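Chinitase A (Streptomyces coelicolor, PDB 3EBV) probably hydrolyses internal linkages of chitin as an endochitinase, this chain being the glycosyl hydrolase family 18 catalytic domain of a longer protein. Local coordinates at residues Val175-Tyr181 and Gln218-Pro224; Thr147-Gln151 and Tyr162-Ala166; Thr152-Gln156 and Ser183-Leu187; Val26-Tyr30 and Asn281-Asn285. One frame throughout, in Å; residues are numbered along the deposited sequence.

Contact 1. Residues Val175-Tyr181 and Gln218-Pro224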
loop_
_atom_site.group_PDB
_atom_site.type_symbol
_atom_site.label_atom_id
_atom_site.label_comp_id
_atom_site.label_asym_id
_atom_site.label_seq_id
_atom_site.Cartn_x
_atom_site.Cartn_y
_atom_site.Cartn_z
ATOM N N VAL A 175 3.186 5.661 4.957
ATOM C CA VAL A 175 1.929 6.034 4.295
ATOM C C VAL A 175 0.909 4.933 4.430
ATOM O O VAL A 175 1.235 3.733 4.410
ATOM C CB VAL A 175 2.166 6.403 2.798
ATOM C CG1 VAL A 175 2.824 5.252 2.012
ATOM C CG2 VAL A 175 0.891 6.842 2.113
ATOM N N VAL A 176 -0.347 5.381 4.593
ATOM C CA VAL A 176 -1.522 4.501 4.528
ATOM C C VAL A 176 -2.056 4.609 3.118
ATOM O O VAL A 176 -2.656 5.624 2.747
ATOM C CB VAL A 176 -2.619 4.886 5.536
ATOM C CG1 VAL A 176 -3.811 3.955 5.410
ATOM C CG2 VAL A 176 -2.061 4.771 6.981
ATOM N N ASN A 177 -1.831 3.567 2.316
ATOM C CA ASN A 177 -2.399 3.470 0.958
ATOM C C ASN A 177 -3.697 2.656 1.029
ATOM O O ASN A 177 -3.701 1.447 0.786
ATOM C CB ASN A 177 -1.427 2.759 0.011
ATOM C CG ASN A 177 -0.154 3.558 -0.267
ATOM O OD1 ASN A 177 -0.204 4.765 -0.564
ATOM N ND2 ASN A 177 1.024 2.846 -0.245
HETATM N N MSE A 178 -4.787 3.292 1.444
HETATM C CA MSE A 178 -6.041 2.531 1.525
HETATM C C MSE A 178 -6.472 2.019 0.145
HETATM O O MSE A 178 -6.155 2.631 -0.886
HETATM C CB MSE A 178 -7.178 3.375 2.163
HETATM C CG MSE A 178 -8.454 2.567 2.326
HETATM SE SE MSE A 178 -9.696 3.552 3.509
HETATM C CE MSE A 178 -10.287 4.929 2.299
ATOM N N GLN A 179 -7.181 0.872 0.169
ATOM C CA GLN A 179 -7.688 0.269 -1.056
ATOM C C GLN A 179 -9.094 0.858 -1.298
ATOM O O GLN A 179 -10.104 0.421 -0.710
ATOM C CB GLN A 179 -7.804 -1.259 -0.890
ATOM C CG GLN A 179 -6.483 -1.927 -0.564
ATOM C CD GLN A 179 -6.681 -3.433 -0.380
ATOM O OE1 GLN A 179 -7.369 -4.092 -1.174
ATOM N NE2 GLN A 179 -6.092 -3.972 0.684
ATOM N N TYR A 180 -9.144 1.891 -2.152
ATOM C CA TYR A 180 -10.444 2.544 -2.444
ATOM C C TYR A 180 -11.211 1.749 -3.524
ATOM O O TYR A 180 -11.588 2.277 -4.606
ATOM C CB TYR A 180 -10.218 3.996 -2.933
ATOM C CG TYR A 180 -9.663 4.930 -1.885
ATOM C CD1 TYR A 180 -10.461 5.919 -1.300
ATOM C CD2 TYR A 180 -8.317 4.845 -1.496
ATOM C CE1 TYR A 180 -9.932 6.824 -0.362
ATOM C CE2 TYR A 180 -7.797 5.700 -0.537
ATOM C CZ TYR A 180 -8.598 6.707 0.029
ATOM O OH TYR A 180 -8.065 7.542 0.986
ATOM N N TYR A 181 -11.343 0.436 -3.284
ATOM C CA TYR A 181 -11.882 -0.459 -4.324
ATOM C C TYR A 181 -12.271 -1.780 -3.687
ATOM O O TYR A 181 -12.002 -2.026 -2.509
ATOM C CB TYR A 181 -10.868 -0.662 -5.465
ATOM C CG TYR A 181 -9.500 -1.164 -5.026
ATOM C CD1 TYR A 181 -9.213 -2.540 -4.948
ATOM C CD2 TYR A 181 -8.462 -0.280 -4.798
ATOM C CE1 TYR A 181 -7.917 -2.993 -4.566
ATOM C CE2 TYR A 181 -7.164 -0.722 -4.451
ATOM C CZ TYR A 181 -6.908 -2.072 -4.339
ATOM O OH TYR A 181 -5.661 -2.461 -3.958
ATOM N N GLN A 218 1.075 10.984 5.023
ATOM C CA GLN A 218 0.776 9.609 5.433
ATOM C C GLN A 218 -0.505 9.066 4.763
ATOM O O GLN A 218 -0.967 7.995 5.146
ATOM C CB GLN A 218 0.638 9.508 6.961
ATOM C CG GLN A 218 1.991 9.771 7.611
ATOM C CD GLN A 218 1.913 9.852 9.105
ATOM O OE1 GLN A 218 1.033 10.500 9.689
ATOM N NE2 GLN A 218 2.895 9.219 9.757
ATOM N N VAL A 219 -1.026 9.792 3.766
ATOM C CA VAL A 219 -2.280 9.372 3.097
ATOM C C VAL A 219 -2.042 9.214 1.596
ATOM O O VAL A 219 -1.544 10.138 0.940
ATOM C CB VAL A 219 -3.389 10.416 3.342
ATOM C CG1 VAL A 219 -4.691 10.043 2.585
ATOM C CG2 VAL A 219 -3.697 10.526 4.857
ATOM N N GLY A 220 -2.326 7.995 1.094
ATOM C CA GLY A 220 -2.151 7.685 -0.347
ATOM C C GLY A 220 -3.459 7.102 -0.894
ATOM O O GLY A 220 -4.178 6.390 -0.180
ATOM N N LEU A 221 -3.728 7.397 -2.178
ATOM C CA LEU A 221 -4.972 6.920 -2.818
ATOM C C LEU A 221 -4.665 5.617 -3.581
ATOM O O LEU A 221 -4.016 5.673 -4.633
ATOM C CB LEU A 221 -5.541 7.987 -3.801
ATOM C CG LEU A 221 -5.754 9.375 -3.158
ATOM C CD1 LEU A 221 -6.387 10.209 -4.234
ATOM C CD2 LEU A 221 -6.701 9.317 -1.984
ATOM N N GLY A 222 -5.170 4.486 -3.059
ATOM C CA GLY A 222 -4.924 3.170 -3.714
ATOM C C GLY A 222 -6.102 2.784 -4.623
ATOM O O GLY A 222 -7.240 2.769 -4.198
ATOM N N LEU A 223 -5.764 2.453 -5.873
ATOM C CA LEU A 223 -6.780 2.118 -6.891
ATOM C C LEU A 223 -6.357 0.873 -7.663
ATOM O O LEU A 223 -5.170 0.543 -7.734
ATOM C CB LEU A 223 -6.908 3.265 -7.921
ATOM C CG LEU A 223 -7.795 4.483 -7.607
ATOM C CD1 LEU A 223 -9.203 4.052 -7.268
ATOM C CD2 LEU A 223 -7.151 5.360 -6.464
ATOM N N PRO A 224 -7.325 0.214 -8.332
ATOM C CA PRO A 224 -6.951 -0.889 -9.250
ATOM C C PRO A 224 -6.286 -0.288 -10.496
ATOM O O PRO A 224 -6.721 0.780 -11.004
ATOM C CB PRO A 224 -8.321 -1.521 -9.635
ATOM C CG PRO A 224 -9.320 -0.987 -8.610
ATOM C CD PRO A 224 -8.769 0.436 -8.343
HETATM O O HOH W 1 -5.738 6.447 2.123
#
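Val176 N donates to Gln218 O at 2.7 Å, a nearly straight bond (172° at the hydrogen) although the donor stands above the carbonyl plane. Gly220 N returns to Val176 O at 2.9 Å, and Tyr180 N closes the ladder on Gly222 O; between them, the bond from Gly222 N to Met178 O is bent and weak. Glycine suits both positions: Asn177 OD1 lies 3.5 Å from Gly220 CA where a side chain would begin, and Met178 O presses in on Gly222 in the same way. The two parallel strands, inclined by 25°, are neighbouring staves of the TIM barrel, and helix 199-210 lies in the connection between them, a beta-alpha-beta crossover. Beyond the first strand, Tyr180 lays its ring back along the partner. With CG beside the backbone N (chi1 -67°), the ring turns an edge to Gly220 O, while Leu221 CD2 packs 3.7 Å from its OH. Water 1 joins this hydroxyl to Gly220 O, 2.8 Å from each oxygen, and gives the buried phenol a polar partner. Tyr181 differs: its ring has Pro224 N over one face and Gly222 O at the edge, 3.3 Å from CD2. The compact proline ring slides past it, setting Pro224 CG 3.5 Å from Tyr181 CB. Further out, Leu202 and Ala206 of helix 199-210 touch Tyr180, and Met269 and Trp271 of strand 267-271 touch Tyr181. Gln179 directs its NE2 to Ala149 O and to Glu121, the last residue of the family 18 DxxDxDxE motif, here DGVDIDLE.

Contact 2. Residues Thr147-Gln151 and Tyr162-Ala166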
loop_
_atom_site.group_PDB
_atom_site.type_symbol
_atom_site.label_atom_id
_atom_site.label_comp_id
_atom_site.label_asym_id
_atom_site.label_seq_id
_atom_site.Cartn_x
_atom_site.Cartn_y
_atom_site.Cartn_z
ATOM N N THR A 147 4.334 0.828 5.438
ATOM C CA THR A 147 3.071 1.222 4.797
ATOM C C THR A 147 1.962 0.296 5.274
ATOM O O THR A 147 2.216 -0.782 5.799
ATOM C CB THR A 147 3.198 1.172 3.223
ATOM O OG1 THR A 147 3.356 -0.189 2.785
ATOM C CG2 THR A 147 4.391 1.983 2.730
HETATM N N MSE A 148 0.699 0.698 5.044
HETATM C CA MSE A 148 -0.451 -0.144 5.372
HETATM C C MSE A 148 -1.450 0.028 4.252
HETATM O O MSE A 148 -1.532 1.135 3.690
HETATM C CB MSE A 148 -1.102 0.287 6.685
HETATM C CG MSE A 148 -0.071 0.362 7.843
HETATM SE SE MSE A 148 -0.973 0.859 9.529
HETATM C CE MSE A 148 -1.354 -0.955 10.157
ATOM N N ALA A 149 -2.180 -1.047 3.964
ATOM C CA ALA A 149 -3.170 -1.038 2.869
ATOM C C ALA A 149 -4.526 -1.530 3.408
ATOM O O ALA A 149 -5.058 -2.573 3.013
ATOM C CB ALA A 149 -2.693 -1.928 1.696
ATOM N N PRO A 150 -5.127 -0.748 4.321
ATOM C CA PRO A 150 -6.459 -1.113 4.832
ATOM C C PRO A 150 -7.504 -1.166 3.720
ATOM O O PRO A 150 -7.333 -0.513 2.684
ATOM C CB PRO A 150 -6.825 0.086 5.739
ATOM C CG PRO A 150 -5.933 1.237 5.257
ATOM C CD PRO A 150 -4.638 0.562 4.830
ATOM N N GLN A 151 -8.562 -1.935 3.978
ATOM C CA GLN A 151 -9.789 -1.831 3.192
ATOM C C GLN A 151 -10.611 -0.654 3.723
ATOM O O GLN A 151 -10.362 -0.112 4.826
ATOM C CB GLN A 151 -10.557 -3.148 3.293
ATOM C CG GLN A 151 -9.826 -4.269 2.566
ATOM C CD GLN A 151 -10.584 -5.558 2.685
ATOM O OE1 GLN A 151 -11.442 -5.858 1.847
ATOM N NE2 GLN A 151 -10.322 -6.306 3.752
ATOM N N TYR A 162 -7.076 -0.845 11.825
ATOM C CA TYR A 162 -5.987 -0.205 11.087
ATOM C C TYR A 162 -5.762 1.258 11.499
ATOM O O TYR A 162 -4.634 1.715 11.624
ATOM C CB TYR A 162 -6.228 -0.265 9.557
ATOM C CG TYR A 162 -5.689 -1.493 8.872
ATOM C CD1 TYR A 162 -6.443 -2.661 8.803
ATOM C CD2 TYR A 162 -4.437 -1.445 8.271
ATOM C CE1 TYR A 162 -5.931 -3.830 8.138
ATOM C CE2 TYR A 162 -3.924 -2.569 7.577
ATOM C CZ TYR A 162 -4.690 -3.746 7.539
ATOM O OH TYR A 162 -4.107 -4.824 6.885
ATOM N N PHE A 163 -6.854 2.018 11.686
ATOM C CA PHE A 163 -6.727 3.426 11.950
ATOM C C PHE A 163 -6.056 3.615 13.333
ATOM O O PHE A 163 -5.129 4.424 13.455
ATOM C CB PHE A 163 -8.112 4.112 11.857
ATOM C CG PHE A 163 -8.056 5.571 11.463
ATOM C CD1 PHE A 163 -9.052 6.108 10.607
ATOM C CD2 PHE A 163 -7.044 6.415 11.905
ATOM C CE1 PHE A 163 -9.011 7.502 10.249
ATOM C CE2 PHE A 163 -6.997 7.807 11.548
ATOM C CZ PHE A 163 -8.015 8.324 10.711
ATOM N N GLN A 164 -6.522 2.852 14.325
ATOM C CA GLN A 164 -5.946 2.968 15.683
ATOM C C GLN A 164 -4.457 2.620 15.644
ATOM O O GLN A 164 -3.645 3.301 16.246
ATOM C CB GLN A 164 -6.646 2.025 16.638
ATOM C CG GLN A 164 -6.203 2.225 18.094
ATOM C CD GLN A 164 -6.430 3.618 18.593
ATOM O OE1 GLN A 164 -5.463 4.425 18.754
ATOM N NE2 GLN A 164 -7.715 3.948 18.826
ATOM N N THR A 165 -4.124 1.563 14.887
ATOM C CA THR A 165 -2.722 1.137 14.768
ATOM C C THR A 165 -1.899 2.224 14.124
ATOM O O THR A 165 -0.823 2.615 14.602
ATOM C CB THR A 165 -2.590 -0.189 14.009
ATOM O OG1 THR A 165 -3.404 -1.180 14.644
ATOM C CG2 THR A 165 -1.103 -0.683 13.968
ATOM N N ALA A 166 -2.400 2.739 12.984
ATOM C CA ALA A 166 -1.708 3.792 12.272
ATOM C C ALA A 166 -1.405 5.007 13.180
ATOM O O ALA A 166 -0.280 5.548 13.192
ATOM C CB ALA A 166 -2.555 4.207 11.051
#
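Apolar contact dominates the meeting of Met148, a selenomethionine, with the helix at Tyr162-Ala166. Its chain runs out extended and then bends at the selenium (chi3 91°), which turns CE toward Tyr162 and Thr165. The methyl lies 3.6 Å from Tyr162 CD2 and 3.8 Å from Thr165 CG2, while SE is 4.0 Å from Ala166 CB. A long, pliable methionine side chain suits this place because it can follow three different surfaces, and the small Ala166 lets it come close to the helix. A CH-pi interaction forms the second kind of contact: Pro150 CB stands over a face of the Tyr162 ring, 4.0 Å from its centroid and 25° off the normal. Polar bonds pass to other partners. Tyr162 OH is hydrogen-bonded to Leu120 O, which fixes the far end of the ring, and Thr165 OG1 turns back to Gly161 O within its own helix. On the strand side, the main chain of Met148 pairs with Val175 and Asn177. Strand 145-148, helix 161-168 and strand 175-179 together make a right-handed beta-alpha-beta unit; the helix packs on the end of the first strand and on the loop that leaves it, within the TIM barrel that characterises family 18.

Contact 3. Residues Thr152-Gln156 and Ser183-Leu187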
loop_
_atom_site.group_PDB
_atom_site.type_symbol
_atom_site.label_atom_id
_atom_site.label_comp_id
_atom_site.label_asym_id
_atom_site.label_seq_id
_atom_site.Cartn_x
_atom_site.Cartn_y
_atom_site.Cartn_z
ATOM N N THR A 152 -11.625 -0.217 2.945
ATOM C CA THR A 152 -12.340 0.975 3.363
ATOM C C THR A 152 -13.013 0.801 4.736
ATOM O O THR A 152 -13.118 1.750 5.516
ATOM C CB THR A 152 -13.385 1.389 2.286
ATOM O OG1 THR A 152 -14.258 0.276 2.041
ATOM C CG2 THR A 152 -12.696 1.833 1.047
ATOM N N ILE A 153 -13.486 -0.406 5.022
ATOM C CA ILE A 153 -14.144 -0.665 6.320
ATOM C C ILE A 153 -13.203 -0.475 7.513
ATOM O O ILE A 153 -13.670 -0.323 8.672
ATOM C CB ILE A 153 -14.720 -2.092 6.410
ATOM C CG1 ILE A 153 -13.628 -3.152 6.170
ATOM C CG2 ILE A 153 -15.878 -2.218 5.441
ATOM C CD1 ILE A 153 -14.113 -4.591 6.340
ATOM N N ASP A 154 -11.893 -0.445 7.242
ATOM C CA ASP A 154 -10.899 -0.351 8.316
ATOM C C ASP A 154 -10.534 1.089 8.694
ATOM O O ASP A 154 -9.799 1.288 9.680
ATOM C CB ASP A 154 -9.632 -1.080 7.887
ATOM C CG ASP A 154 -9.854 -2.568 7.643
ATOM O OD1 ASP A 154 -10.470 -3.218 8.512
ATOM O OD2 ASP A 154 -9.415 -3.066 6.587
HETATM N N MSE A 155 -10.999 2.078 7.918
HETATM C CA MSE A 155 -10.636 3.479 8.168
HETATM C C MSE A 155 -11.871 4.394 8.141
HETATM O O MSE A 155 -11.751 5.588 7.834
HETATM C CB MSE A 155 -9.638 3.987 7.119
HETATM C CG MSE A 155 -8.377 3.121 6.907
HETATM SE SE MSE A 155 -7.120 3.245 8.431
HETATM C CE MSE A 155 -6.462 5.007 8.113
ATOM N N GLN A 156 -13.019 3.862 8.525
ATOM C CA GLN A 156 -14.257 4.651 8.568
ATOM C C GLN A 156 -14.309 5.584 9.774
ATOM O O GLN A 156 -15.032 6.566 9.768
ATOM C CB GLN A 156 -15.461 3.717 8.534
ATOM C CG GLN A 156 -15.804 3.269 7.094
ATOM C CD GLN A 156 -16.474 4.394 6.285
ATOM O OE1 GLN A 156 -15.805 5.145 5.521
ATOM N NE2 GLN A 156 -17.769 4.474 6.407
ATOM N N SER A 183 -15.194 -2.359 -2.795
ATOM C CA SER A 183 -15.859 -1.794 -1.624
ATOM C C SER A 183 -17.353 -1.535 -1.859
ATOM O O SER A 183 -17.707 -0.999 -2.900
ATOM C CB SER A 183 -15.208 -0.437 -1.264
ATOM O OG SER A 183 -15.822 0.116 -0.122
ATOM N N GLY A 184 -18.155 -1.845 -0.839
ATOM C CA GLY A 184 -19.522 -1.367 -0.780
ATOM C C GLY A 184 -19.515 0.155 -0.529
ATOM O O GLY A 184 -18.444 0.788 -0.336
ATOM N N THR A 185 -20.703 0.738 -0.496
ATOM C CA THR A 185 -20.783 2.176 -0.192
ATOM C C THR A 185 -20.252 2.430 1.224
ATOM O O THR A 185 -20.291 1.560 2.119
ATOM C CB THR A 185 -22.211 2.737 -0.353
ATOM O OG1 THR A 185 -23.083 2.009 0.514
ATOM C CG2 THR A 185 -22.687 2.635 -1.815
HETATM N N MSE A 186 -19.725 3.638 1.406
HETATM C CA MSE A 186 -19.085 4.038 2.639
HETATM C C MSE A 186 -19.450 5.462 3.005
HETATM O O MSE A 186 -19.835 6.231 2.125
HETATM C CB MSE A 186 -17.557 3.987 2.445
HETATM C CG MSE A 186 -17.026 2.566 2.243
HETATM SE SE MSE A 186 -17.041 1.585 3.946
HETATM C CE MSE A 186 -17.453 -0.217 3.241
ATOM N N LEU A 187 -19.289 5.830 4.271
ATOM C CA LEU A 187 -19.508 7.235 4.677
ATOM C C LEU A 187 -18.248 8.056 4.404
ATOM O O LEU A 187 -17.103 7.565 4.616
ATOM C CB LEU A 187 -19.863 7.345 6.154
ATOM C CG LEU A 187 -21.087 6.553 6.559
ATOM C CD1 LEU A 187 -21.339 6.815 8.036
ATOM C CD2 LEU A 187 -22.288 7.052 5.776
#
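With chi1 at -179°, Ser183 swings OG to the side opposite its backbone N, and Thr152 places OG1 between its own N and carbonyl carbon (chi1 56°); the two rotations bring Thr152 OG1 to 2.7 Å from Ser183 OG, probably a hydrogen bond. Both residues lie in loops that follow neighbouring barrel strands, 145-148 and 175-179, so the contact ties together two beta-alpha loops of the TIM barrel. Ser183 OG also donates to Gly184 O at 2.7 Å, in the carbonyl plane and on a lone pair. Short hydroxyl side chains suit this join, since each reaches its partner close to the backbone. Met186, a selenomethionine, lies alongside them: its chain, bent twice, passes Thr152 with SE 3.6 Å from Thr152 OG1. The Gln156 side chain crosses Leu187 at about a right angle, beside the Leu187 backbone. Met186 also pairs its main chain with Tyr194 in a small antiparallel hairpin, and the disulfide Cys189-Cys207 ties that excursion to helix 199-210. Leu205 of the same helix touches Met186. Toward the surface, Ile153 CG2 presses on Met186 CE at 3.4 Å, tighter than ordinary carbon packing.

Contact 4. Residues Val26-Tyr30 and Asn281-Asn285. With SO4 (sulfate ion), chain B.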
loop_
_atom_site.group_PDB
_atom_site.type_symbol
_atom_site.label_atom_id
_atom_site.label_comp_id
_atom_site.label_asym_id
_atom_site.label_seq_id
_atom_site.Cartn_x
_atom_site.Cartn_y
_atom_site.Cartn_z
ATOM N N VAL A 26 9.580 -3.453 -13.593
ATOM C CA VAL A 26 8.635 -2.492 -13.013
ATOM C C VAL A 26 8.938 -1.071 -13.508
ATOM O O VAL A 26 10.079 -0.622 -13.437
ATOM C CB VAL A 26 8.676 -2.543 -11.469
ATOM C CG1 VAL A 26 7.841 -1.381 -10.860
ATOM C CG2 VAL A 26 8.177 -3.924 -10.986
ATOM N N PRO A 27 7.914 -0.371 -14.036
ATOM C CA PRO A 27 8.117 1.013 -14.509
ATOM C C PRO A 27 8.796 1.951 -13.520
ATOM O O PRO A 27 8.596 1.830 -12.299
ATOM C CB PRO A 27 6.699 1.503 -14.825
ATOM C CG PRO A 27 5.944 0.204 -15.241
ATOM C CD PRO A 27 6.554 -0.875 -14.337
ATOM N N SER A 28 9.550 2.901 -14.073
ATOM C CA SER A 28 10.280 3.864 -13.250
ATOM C C SER A 28 9.370 4.747 -12.385
ATOM O O SER A 28 9.837 5.258 -11.354
ATOM C CB SER A 28 11.162 4.754 -14.132
ATOM O OG SER A 28 10.400 5.379 -15.110
ATOM N N ALA A 29 8.106 4.883 -12.784
ATOM C CA ALA A 29 7.143 5.707 -12.027
ATOM C C ALA A 29 6.965 5.246 -10.595
ATOM O O ALA A 29 6.569 6.043 -9.728
ATOM C CB ALA A 29 5.797 5.690 -12.720
ATOM N N TYR A 30 7.212 3.956 -10.322
ATOM C CA TYR A 30 6.968 3.428 -8.996
ATOM C C TYR A 30 8.110 3.739 -8.053
ATOM O O TYR A 30 9.239 3.276 -8.231
ATOM C CB TYR A 30 6.708 1.924 -9.066
ATOM C CG TYR A 30 5.439 1.610 -9.798
ATOM C CD1 TYR A 30 4.200 1.807 -9.178
ATOM C CD2 TYR A 30 5.461 1.156 -11.141
ATOM C CE1 TYR A 30 3.017 1.538 -9.853
ATOM C CE2 TYR A 30 4.257 0.873 -11.822
ATOM C CZ TYR A 30 3.035 1.058 -11.167
ATOM O OH TYR A 30 1.801 0.782 -11.759
ATOM N N ASN A 281 0.684 0.115 -19.329
ATOM C CA ASN A 281 1.244 1.105 -18.369
ATOM C C ASN A 281 0.481 2.433 -18.431
ATOM O O ASN A 281 1.062 3.479 -18.067
ATOM C CB ASN A 281 2.743 1.298 -18.548
ATOM C CG ASN A 281 3.511 0.030 -18.256
ATOM O OD1 ASN A 281 3.102 -0.763 -17.403
ATOM N ND2 ASN A 281 4.647 -0.155 -18.939
ATOM N N ALA A 282 -0.763 2.421 -18.903
ATOM C CA ALA A 282 -1.545 3.672 -18.985
ATOM C C ALA A 282 -1.707 4.292 -17.593
ATOM O O ALA A 282 -1.537 5.531 -17.430
ATOM C CB ALA A 282 -2.896 3.407 -19.606
ATOM N N TRP A 283 -1.984 3.477 -16.594
ATOM C CA TRP A 283 -2.256 4.038 -15.253
ATOM C C TRP A 283 -0.981 4.683 -14.709
ATOM O O TRP A 283 -1.003 5.865 -14.285
ATOM C CB TRP A 283 -2.794 2.934 -14.323
ATOM C CG TRP A 283 -3.403 3.418 -13.024
ATOM C CD1 TRP A 283 -4.734 3.571 -12.763
ATOM C CD2 TRP A 283 -2.699 3.765 -11.825
ATOM N NE1 TRP A 283 -4.919 4.017 -11.455
ATOM C CE2 TRP A 283 -3.689 4.154 -10.857
ATOM C CE3 TRP A 283 -1.341 3.840 -11.470
ATOM C CZ2 TRP A 283 -3.342 4.557 -9.554
ATOM C CZ3 TRP A 283 -0.991 4.220 -10.171
ATOM C CH2 TRP A 283 -1.994 4.610 -9.238
ATOM N N SER A 284 0.143 3.960 -14.658
ATOM C CA SER A 284 1.352 4.547 -14.093
ATOM C C SER A 284 1.879 5.718 -14.946
ATOM O O SER A 284 2.461 6.681 -14.390
ATOM C CB SER A 284 2.444 3.515 -13.813
ATOM O OG SER A 284 2.822 2.827 -15.014
ATOM N N ASN A 285 1.697 5.656 -16.273
ATOM C CA ASN A 285 2.137 6.788 -17.104
ATOM C C ASN A 285 1.416 8.065 -16.650
ATOM O O ASN A 285 2.056 9.100 -16.486
ATOM C CB ASN A 285 1.871 6.544 -18.585
ATOM C CG ASN A 285 2.946 5.685 -19.235
ATOM O OD1 ASN A 285 4.000 5.459 -18.655
ATOM N ND2 ASN A 285 2.691 5.280 -20.479
HETATM S S SO4 B . 12.187 4.520 -18.333
HETATM O O1 SO4 B . 13.475 4.157 -17.763
HETATM O O2 SO4 B . 12.316 5.070 -19.688
HETATM O O3 SO4 B . 11.354 3.263 -18.319
HETATM O O4 SO4 B . 11.570 5.580 -17.532
#
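Tyr30 lays the hydroxyl end of its ring against Ser284, its OH 3.5 Å from Ser284 CB and its CZ only slightly farther. Ser284 holds OG between its N and carbonyl carbon (chi1 59°), and this OG and Tyr30 OH are both hydrogen-bonded to Asp276 OD2, so one carboxylate oxygen holds both sides of the contact. Ala29 adds its methyl, 4.1 Å from Ser284 CB, and small residues here let the loop come close to the helix. Residues Pro27 to Tyr30 form a type I beta turn closed by Tyr30 N to Pro27 O at 3.2 Å, with Ser28 and Ala29 at its corners. This turn leads into strand 32-40, whereas Ser284 sits in helix 282-292, the last helix of the TIM barrel; the contact therefore joins the early and final parts of the domain. Asn281 precedes that helix with a positive phi of 62°, a conformation asparagine tolerates well, and its OD1 lies 3.7 Å from Pro27 CG. Trp283 extends toward strands 6-12 and 267-271, touching Val7, Ala268 and Thr270. On the outer side of the turn, Ser28 OG donates to O4 of a sulfate ion at 2.7 Å, probably from the crystallisation liquor.

How the contacts relate
Contacts 1, 2 and 3 gather on one side of the barrel, their centres 10 to 13 Å apart, and touch one another: strand 175-179 of contact 1 pairs with strand 145-148 of contact 2, and Met155 in the loop of contact 3 packs on both Met178 and Pro150. Along the chain contact 2 closes before contact 1 opens, while contact 3 alternates with each. Contact 4 lies about 25 Å from contact 2, centre to centre, across the barrel, and its segments enclose the other three in sequence. It touches contact 1 through Trp283, near Leu223 and Pro224. The strands of contacts 1 and 2 belong to the barrel wall, contact 3 to the loops at its end, and contact 4 joins early and late parts.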